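Local coordinates for protein type III secretion system effector HopBA1 (Pseudomonas syringae pv. aptata, PDB 5T09) that acts as a virulence factor that enhances self-association of the Arabidopsis resistance protein RBA1, which recognises it and triggers plant cell death, at residues 60-65 with 121-126; 211-216 with 232-237. One frame throughout, in Å; residues are numbered along the deposited sequence.

Contact 1: residues 60-65 with 121-126; sequences FIPKLI and DKVSEA
Pro-62 and Ala-126 bring two helices together at an axis separation of 8.2 Å, the short segments running almost parallel with a crossing angle of 20°. The apolar contacts use small or compact groups. CB of Pro-62 lies 4.1 Å from CG2 of Val-123 and 4.3 Å from CB of Ala-126. With CG1 anti to the carbonyl carbon (chi1 -66°), CG2 of Ile-65 is the branch that meets the Ala-126 methyl, at 4.1 Å. Backbone packs here too, the carbonyl O of Pro-62 lying 3.5 Å from CB of Ala-126. Proline fits because, in the first turn of its helix, its ring nitrogen need not donate a bond, while the rigid ring lies across the Lys-122 side chain at about a right angle.

Toward the solvent the contact is aliphatic. Lys-122 folds at chi2 (-60°), laying its CE 3.9 Å from CG of Lys-63; the two ammonium groups stay 5.4 Å apart, NZ to NZ. A long ion pair to Glu-125 in the next turn probably eases this like-charge approach.

Beneath, Pro-62 and Ile-65 touch Trp-188 of strand 184-190, while helix 101-112 packs against Ser-124 and helix 36-46 covers Leu-64.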
ATOM      1  N   PHE A  60      -5.254  10.911  -4.623  1.00 48.63           N
ATOM      2  CA  PHE A  60      -5.481  11.137  -3.198  1.00 44.67           C
ATOM      3  C   PHE A  60      -4.607  10.235  -2.335  1.00 37.55           C
ATOM      4  O   PHE A  60      -4.113  10.663  -1.285  1.00 43.78           O
ATOM      5  CB  PHE A  60      -6.956  10.918  -2.859  1.00 51.05           C
ATOM      6  CG  PHE A  60      -7.248  10.951  -1.388  1.00 50.92           C
ATOM      7  CD1 PHE A  60      -7.512  12.151  -0.746  1.00 54.07           C
ATOM      8  CD2 PHE A  60      -7.256   9.782  -0.642  1.00 50.10           C
ATOM      9  CE1 PHE A  60      -7.779  12.186   0.605  1.00 55.92           C
ATOM     10  CE2 PHE A  60      -7.524   9.811   0.711  1.00 50.66           C
ATOM     11  CZ  PHE A  60      -7.784  11.014   1.336  1.00 49.50           C
ATOM     12  N   ILE A  61      -4.412   8.986  -2.748  1.00 37.59           N
ATOM     13  CA  ILE A  61      -3.784   7.977  -1.899  1.00 42.20           C
ATOM     14  C   ILE A  61      -2.298   8.281  -1.734  1.00 46.13           C
ATOM     15  O   ILE A  61      -1.823   8.375  -0.592  1.00 44.09           O
ATOM     16  CB  ILE A  61      -4.037   6.567  -2.460  1.00 38.50           C
ATOM     17  CG1 ILE A  61      -5.535   6.252  -2.367  1.00 42.43           C
ATOM     18  CG2 ILE A  61      -3.236   5.518  -1.695  1.00 36.05           C
ATOM     19  CD1 ILE A  61      -5.979   5.016  -3.110  1.00 43.46           C
ATOM     20  N   PRO A  62      -1.521   8.440  -2.809  1.00 44.45           N
ATOM     21  CA  PRO A  62      -0.107   8.808  -2.619  1.00 40.95           C
ATOM     22  C   PRO A  62       0.078  10.163  -1.957  1.00 38.59           C
ATOM     23  O   PRO A  62       1.042  10.345  -1.205  1.00 47.90           O
ATOM     24  CB  PRO A  62       0.462   8.786  -4.046  1.00 39.86           C
ATOM     25  CG  PRO A  62      -0.720   8.891  -4.944  1.00 45.77           C
ATOM     26  CD  PRO A  62      -1.834   8.195  -4.227  1.00 42.06           C
ATOM     27  N   LYS A  63      -0.811  11.124  -2.213  1.00 45.18           N
ATOM     28  CA  LYS A  63      -0.742  12.400  -1.505  1.00 45.38           C
ATOM     29  C   LYS A  63      -0.939  12.206  -0.009  1.00 47.95           C
ATOM     30  O   LYS A  63      -0.255  12.836   0.806  1.00 46.10           O
ATOM     31  CB  LYS A  63      -1.792  13.368  -2.048  1.00 50.28           C
ATOM     32  CG  LYS A  63      -1.407  14.065  -3.340  1.00 57.17           C
ATOM     33  CD  LYS A  63      -2.511  15.009  -3.822  1.00 58.89           C
ATOM     34  CE  LYS A  63      -2.804  16.121  -2.817  1.00 63.75           C
ATOM     35  NZ  LYS A  63      -3.809  17.097  -3.334  1.00 64.73           N
ATOM     36  N   LEU A  64      -1.885  11.345   0.371  1.00 45.12           N
ATOM     37  CA  LEU A  64      -2.108  11.068   1.785  1.00 53.59           C
ATOM     38  C   LEU A  64      -0.847  10.518   2.440  1.00 50.01           C
ATOM     39  O   LEU A  64      -0.477  10.936   3.542  1.00 52.51           O
ATOM     40  CB  LEU A  64      -3.269  10.087   1.946  1.00 45.83           C
ATOM     41  CG  LEU A  64      -3.513   9.567   3.365  1.00 49.80           C
ATOM     42  CD1 LEU A  64      -3.782  10.720   4.319  1.00 47.09           C
ATOM     43  CD2 LEU A  64      -4.664   8.576   3.372  1.00 51.60           C
ATOM     44  N   ILE A  65      -0.169   9.579   1.776  1.00 52.46           N
ATOM     45  CA  ILE A  65       1.035   8.990   2.354  1.00 45.51           C
ATOM     46  C   ILE A  65       2.125  10.046   2.501  1.00 48.68           C
ATOM     47  O   ILE A  65       2.811  10.111   3.528  1.00 47.43           O
ATOM     48  CB  ILE A  65       1.498   7.793   1.504  1.00 45.43           C
ATOM     49  CG1 ILE A  65       0.453   6.673   1.587  1.00 45.70           C
ATOM     50  CG2 ILE A  65       2.859   7.285   1.971  1.00 43.42           C
ATOM     51  CD1 ILE A  65       0.712   5.489   0.672  1.00 49.45           C
ATOM     52  N   ASP A 121       4.124  10.678 -10.588  1.00 42.87           N
ATOM     53  CA  ASP A 121       4.854  11.723  -9.879  1.00 47.28           C
ATOM     54  C   ASP A 121       4.509  11.717  -8.393  1.00 42.03           C
ATOM     55  O   ASP A 121       5.397  11.791  -7.536  1.00 48.85           O
ATOM     56  CB  ASP A 121       4.543  13.086 -10.499  1.00 65.11           C
ATOM     57  CG  ASP A 121       5.339  14.209  -9.868  1.00 81.68           C
ATOM     58  OD1 ASP A 121       4.868  14.782  -8.863  1.00 97.96           O
ATOM     59  OD2 ASP A 121       6.435  14.519 -10.377  1.00 82.94           O
ATOM     60  N   LYS A 122       3.215  11.626  -8.067  1.00 44.54           N
ATOM     61  CA  LYS A 122       2.807  11.628  -6.664  1.00 41.38           C
ATOM     62  C   LYS A 122       3.273  10.365  -5.950  1.00 40.23           C
ATOM     63  O   LYS A 122       3.664  10.417  -4.776  1.00 41.14           O
ATOM     64  CB  LYS A 122       1.289  11.778  -6.551  1.00 43.97           C
ATOM     65  CG  LYS A 122       0.756  13.142  -6.984  1.00 51.87           C
ATOM     66  CD  LYS A 122       1.349  14.257  -6.135  1.00 59.18           C
ATOM     67  CE  LYS A 122       0.597  15.569  -6.294  1.00 64.70           C
ATOM     68  NZ  LYS A 122       1.158  16.621  -5.397  1.00 64.24           N
ATOM     69  N   VAL A 123       3.233   9.218  -6.630  1.00 40.45           N
ATOM     70  CA  VAL A 123       3.766   7.995  -6.037  1.00 37.59           C
ATOM     71  C   VAL A 123       5.243   8.175  -5.714  1.00 39.67           C
ATOM     72  O   VAL A 123       5.707   7.826  -4.625  1.00 39.30           O
ATOM     73  CB  VAL A 123       3.536   6.794  -6.974  1.00 35.99           C
ATOM     74  CG1 VAL A 123       4.256   5.549  -6.448  1.00 35.40           C
ATOM     75  CG2 VAL A 123       2.053   6.514  -7.121  1.00 34.98           C
ATOM     76  N   SER A 124       6.003   8.729  -6.661  1.00 41.20           N
ATOM     77  CA  SER A 124       7.424   8.958  -6.426  1.00 41.49           C
ATOM     78  C   SER A 124       7.645   9.909  -5.256  1.00 43.45           C
ATOM     79  O   SER A 124       8.521   9.677  -4.415  1.00 47.16           O
ATOM     80  CB  SER A 124       8.080   9.503  -7.693  1.00 51.00           C
ATOM     81  OG  SER A 124       7.895   8.607  -8.777  1.00 47.59           O
ATOM     82  N   GLU A 125       6.862  10.990  -5.184  1.00 44.29           N
ATOM     83  CA  GLU A 125       6.983  11.905  -4.052  1.00 46.56           C
ATOM     84  C   GLU A 125       6.711  11.188  -2.735  1.00 46.10           C
ATOM     85  O   GLU A 125       7.391  11.434  -1.732  1.00 48.02           O
ATOM     86  CB  GLU A 125       6.029  13.092  -4.217  1.00 47.56           C
ATOM     87  CG  GLU A 125       6.209  14.167  -3.151  1.00 55.55           C
ATOM     88  CD  GLU A 125       5.176  15.279  -3.241  1.00 64.97           C
ATOM     89  OE1 GLU A 125       4.073  15.037  -3.776  1.00 59.66           O
ATOM     90  OE2 GLU A 125       5.470  16.399  -2.769  1.00 72.41           O
ATOM     91  N   ALA A 126       5.721  10.292  -2.718  1.00 43.83           N
ATOM     92  CA  ALA A 126       5.383   9.588  -1.483  1.00 43.48           C
ATOM     93  C   ALA A 126       6.515   8.669  -1.041  1.00 43.42           C
ATOM     94  O   ALA A 126       6.859   8.625   0.146  1.00 44.72           O
ATOM     95  CB  ALA A 126       4.089   8.795  -1.670  1.00 41.27           C
TER

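Contact 2: residues 211-216 with 232-237; sequences ISFDLT and IVIAGE
Ile-211 to Asp-214 pair with Ile-232 to Ala-235 as neighbouring parallel strands, their short axes 4.4 Å apart and turned by 38°, a strong twist. The ladder alternates between donors of the two strands: Ser-212 N gives to Ile-232 O (3.0 Å), Ile-234 N to Ser-212 O, Asp-214 N to Ile-234 O, and Gly-236 N to Asp-214 O (2.8 Å).

One face is apolar. Ile-211 and Ile-232 lie side by side, CG1 to CG1 at 3.8 Å, while CG2 of Ile-211 reaches CD1 of Ile-234 at 3.6 Å and also lies over the rim of one face of the Phe-213 ring. The CD1–CE1 side of that ring runs alongside CB and CG2 of Ile-234. Branched and aromatic residues suit this face, which helices 36-46 and 60-74 cover.

The other face is more polar. CG1 of Val-233, anti to its backbone N (chi1 -170°), packs 3.6 Å from CB of Asp-214; CG2 of Val-233 lies 3.3 Å from OG of Ser-212, a hydroxyl hydrogen-bonded to that of Ser-230. Where the strand ends, Asp-214 OD1 closes an Asx turn by accepting Thr-216 N from above the carboxylate plane, and takes the Thr-216 hydroxyl (OG1, 2.6 Å) on its syn lone pair. Leu-215 CD2 presses against Gly-236 CA, where the absence of a side chain gives it room.

With Arg-222 bridging to OD2, both Asp-214 oxygens are engaged, which would hold the carboxylate in a fixed orientation and probably stabilise its negative charge at the end of the strand.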
ATOM      1  N   ILE A 211      -6.833  -0.997   4.971  1.00 44.75           N
ATOM      2  CA  ILE A 211      -7.498   0.271   4.702  1.00 45.99           C
ATOM      3  C   ILE A 211      -7.965   0.282   3.254  1.00 45.32           C
ATOM      4  O   ILE A 211      -7.231  -0.132   2.350  1.00 44.17           O
ATOM      5  CB  ILE A 211      -6.565   1.466   4.977  1.00 45.91           C
ATOM      6  CG1 ILE A 211      -6.183   1.507   6.458  1.00 49.98           C
ATOM      7  CG2 ILE A 211      -7.231   2.781   4.536  1.00 47.55           C
ATOM      8  CD1 ILE A 211      -5.207   2.609   6.826  1.00 57.66           C
ATOM      9  N   SER A 212      -9.185   0.760   3.040  1.00 45.29           N
ATOM     10  CA  SER A 212      -9.737   1.001   1.717  1.00 43.43           C
ATOM     11  C   SER A 212     -10.111   2.471   1.610  1.00 47.53           C
ATOM     12  O   SER A 212     -10.080   3.213   2.595  1.00 52.28           O
ATOM     13  CB  SER A 212     -10.965   0.121   1.453  1.00 46.76           C
ATOM     14  OG  SER A 212     -12.026   0.465   2.322  1.00 51.72           O
ATOM     15  N   PHE A 213     -10.478   2.896   0.404  1.00 43.16           N
ATOM     16  CA  PHE A 213     -10.755   4.302   0.146  1.00 46.88           C
ATOM     17  C   PHE A 213     -12.105   4.477  -0.530  1.00 49.58           C
ATOM     18  O   PHE A 213     -12.430   3.764  -1.484  1.00 55.24           O
ATOM     19  CB  PHE A 213      -9.649   4.921  -0.704  1.00 46.68           C
ATOM     20  CG  PHE A 213      -8.343   5.009   0.013  1.00 43.62           C
ATOM     21  CD1 PHE A 213      -8.061   6.090   0.829  1.00 40.89           C
ATOM     22  CD2 PHE A 213      -7.408   4.000  -0.103  1.00 42.29           C
ATOM     23  CE1 PHE A 213      -6.862   6.169   1.506  1.00 40.93           C
ATOM     24  CE2 PHE A 213      -6.208   4.072   0.569  1.00 42.04           C
ATOM     25  CZ  PHE A 213      -5.935   5.158   1.377  1.00 40.98           C
ATOM     26  N   ASP A 214     -12.877   5.430  -0.022  1.00 49.96           N
ATOM     27  CA  ASP A 214     -14.132   5.871  -0.619  1.00 58.94           C
ATOM     28  C   ASP A 214     -13.870   7.246  -1.228  1.00 55.38           C
ATOM     29  O   ASP A 214     -13.815   8.251  -0.515  1.00 50.48           O
ATOM     30  CB  ASP A 214     -15.242   5.916   0.428  1.00 67.10           C
ATOM     31  CG  ASP A 214     -16.490   6.621  -0.066  1.00 77.17           C
ATOM     32  OD1 ASP A 214     -16.631   6.809  -1.294  1.00 70.53           O
ATOM     33  OD2 ASP A 214     -17.333   6.986   0.778  1.00 79.30           O
ATOM     34  N   LEU A 215     -13.699   7.284  -2.549  1.00 53.05           N
ATOM     35  CA  LEU A 215     -13.409   8.520  -3.260  1.00 52.89           C
ATOM     36  C   LEU A 215     -14.655   9.143  -3.881  1.00 60.88           C
ATOM     37  O   LEU A 215     -14.542   9.922  -4.831  1.00 66.59           O
ATOM     38  CB  LEU A 215     -12.355   8.267  -4.340  1.00 49.95           C
ATOM     39  CG  LEU A 215     -11.067   7.586  -3.867  1.00 46.47           C
ATOM     40  CD1 LEU A 215     -10.107   7.380  -5.028  1.00 45.70           C
ATOM     41  CD2 LEU A 215     -10.394   8.381  -2.757  1.00 49.33           C
ATOM     42  N   THR A 216     -15.838   8.822  -3.360  1.00 61.62           N
ATOM     43  CA  THR A 216     -17.071   9.396  -3.883  1.00 69.14           C
ATOM     44  C   THR A 216     -17.335  10.800  -3.364  1.00 76.66           C
ATOM     45  O   THR A 216     -18.211  11.486  -3.902  1.00 74.48           O
ATOM     46  CB  THR A 216     -18.270   8.505  -3.535  1.00 67.47           C
ATOM     47  OG1 THR A 216     -18.475   8.499  -2.116  1.00 67.23           O
ATOM     48  CG2 THR A 216     -18.049   7.079  -4.023  1.00 66.16           C
ATOM     49  N   ILE A 232     -11.300  -0.553   7.674  1.00 59.14           N
ATOM     50  CA  ILE A 232     -11.735   0.837   7.749  1.00 64.59           C
ATOM     51  C   ILE A 232     -11.645   1.457   6.364  1.00 62.80           C
ATOM     52  O   ILE A 232     -10.793   1.091   5.548  1.00 55.26           O
ATOM     53  CB  ILE A 232     -10.913   1.663   8.768  1.00 64.05           C
ATOM     54  CG1 ILE A 232      -9.426   1.674   8.407  1.00 70.75           C
ATOM     55  CG2 ILE A 232     -11.122   1.119  10.176  1.00 69.29           C
ATOM     56  CD1 ILE A 232      -8.633   2.720   9.170  1.00 74.28           C
ATOM     57  N   VAL A 233     -12.541   2.404   6.103  1.00 61.86           N
ATOM     58  CA  VAL A 233     -12.599   3.119   4.836  1.00 59.42           C
ATOM     59  C   VAL A 233     -12.252   4.574   5.106  1.00 55.83           C
ATOM     60  O   VAL A 233     -12.866   5.214   5.970  1.00 57.30           O
ATOM     61  CB  VAL A 233     -13.987   3.002   4.182  1.00 66.71           C
ATOM     62  CG1 VAL A 233     -13.945   3.539   2.755  1.00 66.47           C
ATOM     63  CG2 VAL A 233     -14.478   1.561   4.208  1.00 66.39           C
ATOM     64  N   ILE A 234     -11.267   5.091   4.381  1.00 50.35           N
ATOM     65  CA  ILE A 234     -10.869   6.490   4.469  1.00 52.44           C
ATOM     66  C   ILE A 234     -11.569   7.245   3.348  1.00 53.88           C
ATOM     67  O   ILE A 234     -11.454   6.876   2.172  1.00 48.28           O
ATOM     68  CB  ILE A 234      -9.341   6.643   4.380  1.00 51.71           C
ATOM     69  CG1 ILE A 234      -8.697   6.159   5.684  1.00 53.28           C
ATOM     70  CG2 ILE A 234      -8.953   8.099   4.081  1.00 51.22           C
ATOM     71  CD1 ILE A 234      -7.183   6.227   5.705  1.00 54.97           C
ATOM     72  N   ALA A 235     -12.297   8.296   3.712  1.00 56.42           N
ATOM     73  CA  ALA A 235     -12.987   9.119   2.730  1.00 58.27           C
ATOM     74  C   ALA A 235     -11.990  10.039   2.040  1.00 59.24           C
ATOM     75  O   ALA A 235     -11.199  10.720   2.701  1.00 54.93           O
ATOM     76  CB  ALA A 235     -14.090   9.936   3.400  1.00 63.49           C
ATOM     77  N   GLY A 236     -12.022  10.052   0.711  1.00 55.15           N
ATOM     78  CA  GLY A 236     -11.101  10.866  -0.058  1.00 56.41           C
ATOM     79  C   GLY A 236     -11.746  11.532  -1.253  1.00 54.38           C
ATOM     80  O   GLY A 236     -12.968  11.491  -1.419  1.00 58.81           O
ATOM     81  N   GLU A 237     -10.925  12.146  -2.098  1.00 49.87           N
ATOM     82  CA  GLU A 237     -11.388  12.872  -3.270  1.00 54.71           C
ATOM     83  C   GLU A 237     -10.952  12.139  -4.530  1.00 50.21           C
ATOM     84  O   GLU A 237      -9.817  11.657  -4.618  1.00 47.76           O
ATOM     85  CB  GLU A 237     -10.825  14.295  -3.294  1.00 62.57           C
ATOM     86  CG  GLU A 237     -10.949  15.060  -1.984  1.00 81.75           C
ATOM     87  CD  GLU A 237      -9.837  16.075  -1.806  1.00 87.20           C
ATOM     88  OE1 GLU A 237      -8.670  15.656  -1.648  1.00 80.03           O
ATOM     89  OE2 GLU A 237     -10.126  17.289  -1.837  1.00 90.00           O
TER

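The two contacts follow one another along the chain: 60-65 with 121-126 closes before 211-216 with 232-237 opens, and their centres lie 15 Å apart. Helix 60-74 joins them. Contact 1 sets it beside helix 117-132, while its first turn also rests on the strand pair of contact 2: CD1 of Ile-61 meets CD2 of Phe-213 at 3.5 Å, and CZ of Phe-60 approaches CA of Gly-236 at 3.6 Å. The strands of contact 2 belong to the largely parallel sheet, on the flank reached through strand 49-54. Contact 1 thus lies in the helical layer and contact 2 in the sheet beneath it, within an alpha-beta fold with a parallel core, resembling EreA/ChaN proteins.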